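Local coordinates for ribosome inactivating type 1 protein (Iris hollandica, PDB 3MVG) that is a single-chain plant protein of the type 1 ribosome-inactivating protein family, at residues 137-140 with 146-149. Numbering follows the deposited sequence.
Sequences HNWS and TSVA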
loop_
_atom_site.group_PDB
_atom_site.type_symbol
_atom_site.label_atom_id
_atom_site.label_comp_id
_atom_site.label_asym_id
_atom_site.label_seq_id
_atom_site.Cartn_x
_atom_site.Cartn_y
_atom_site.Cartn_z
ATOM N N HIS A 137 14.615 24.626 -6.060
ATOM C CA HIS A 137 14.977 25.157 -7.375
ATOM C C HIS A 137 15.401 26.621 -7.288
ATOM O O HIS A 137 16.375 27.027 -7.924
ATOM C CB HIS A 137 13.824 25.011 -8.368
ATOM C CG HIS A 137 14.192 25.412 -9.760
ATOM N ND1 HIS A 137 14.018 26.694 -10.234
ATOM C CD2 HIS A 137 14.765 24.710 -10.767
ATOM C CE1 HIS A 137 14.444 26.757 -11.484
ATOM N NE2 HIS A 137 14.902 25.568 -11.830
ATOM N N ASN A 138 14.675 27.390 -6.485
ATOM C CA ASN A 138 14.852 28.837 -6.416
ATOM C C ASN A 138 15.815 29.334 -5.347
ATOM O O ASN A 138 16.297 30.461 -5.441
ATOM C CB ASN A 138 13.491 29.510 -6.250
ATOM C CG ASN A 138 12.574 29.260 -7.431
ATOM O OD1 ASN A 138 13.030 28.998 -8.547
ATOM N ND2 ASN A 138 11.271 29.333 -7.189
ATOM N N TRP A 139 16.099 28.516 -4.336
ATOM C CA TRP A 139 16.937 28.963 -3.217
ATOM C C TRP A 139 18.404 29.082 -3.592
ATOM O O TRP A 139 18.949 28.254 -4.320
ATOM C CB TRP A 139 16.783 28.017 -2.021
ATOM C CG TRP A 139 17.540 28.436 -0.766
ATOM C CD1 TRP A 139 17.071 29.222 0.246
ATOM C CD2 TRP A 139 18.880 28.073 -0.409
ATOM N NE1 TRP A 139 18.035 29.367 1.220
ATOM C CE2 TRP A 139 19.152 28.669 0.844
ATOM C CE3 TRP A 139 19.869 27.275 -1.008
ATOM C CZ2 TRP A 139 20.372 28.500 1.500
ATOM C CZ3 TRP A 139 21.076 27.101 -0.352
ATOM C CH2 TRP A 139 21.321 27.719 0.885
ATOM N N SER A 140 19.040 30.134 -3.088
ATOM C CA SER A 140 20.488 30.231 -3.163
ATOM C C SER A 140 21.034 30.923 -1.924
ATOM O O SER A 140 20.378 31.790 -1.348
ATOM C CB SER A 140 20.935 30.955 -4.435
ATOM O OG SER A 140 20.431 32.269 -4.456
ATOM N N THR A 146 16.465 27.854 6.392
ATOM C CA THR A 146 15.232 27.307 6.962
ATOM C C THR A 146 14.421 26.498 5.949
ATOM O O THR A 146 14.070 25.338 6.213
ATOM C CB THR A 146 14.378 28.434 7.560
ATOM O OG1 THR A 146 15.236 29.286 8.338
ATOM C CG2 THR A 146 13.258 27.878 8.435
ATOM N N SER A 147 14.139 27.108 4.798
ATOM C CA SER A 147 13.270 26.498 3.786
ATOM C C SER A 147 13.944 25.360 3.038
ATOM O O SER A 147 13.254 24.503 2.482
ATOM C CB SER A 147 12.753 27.550 2.803
ATOM O OG SER A 147 13.801 28.050 1.993
ATOM N N VAL A 148 15.274 25.340 3.018
ATOM C CA VAL A 148 16.010 24.228 2.418
ATOM C C VAL A 148 15.821 22.984 3.280
ATOM O O VAL A 148 15.466 21.912 2.783
ATOM C CB VAL A 148 17.510 24.544 2.265
ATOM C CG1 VAL A 148 18.276 23.345 1.694
ATOM C CG2 VAL A 148 17.693 25.738 1.366
ATOM N N ALA A 149 16.044 23.119 4.584
ATOM C CA ALA A 149 15.831 22.005 5.496
ATOM C C ALA A 149 14.380 21.533 5.472
ATOM O O ALA A 149 14.119 20.326 5.440
ATOM C CB ALA A 149 16.254 22.384 6.909
#
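Trp139 NE1 donates a hydrogen bond to Val144 O while the face of the same indole ring receives a methyl of Val148. The contact closes a helix-loop-helix connection in the ribosome-inactivating protein fold. Trp139 is the first residue to leave helical geometry after helix 126-138, and Val148 lies in the first turn of helix 146-164; their CA atoms are 7.4 Å apart. The bond to Val144 ties the indole to the connecting loop and probably helps fix the rotation of the ring. At the end of helix 126-138, away from the indole, His137 ND1 donates to Asn138 OD1 at 3.0 Å, nearly straight at 174°, the oxygen in the imidazole plane but the donor above the amide plane.

No hydrogen bond crosses between the segments; the contact is mainly apolar. CG2 of Val148 sits over the five-membered ring, near its normal and close to the CD2-CE2 bond shared with the benzene ring, as a CH-pi contact; the modelled separation is doubtfully short, but the face-on placement is clear. With CG anti to the backbone N (chi1 -176°) and the ring turned by chi2 of 90°, Trp139 presents this face to the incoming helix. Tyr76 of strand 72-78 touches both Trp139 and Val148, joining the buried pair to the sheet. Ser147 OG approaches the indole obliquely, 3.9 Å from Trp139 CD1.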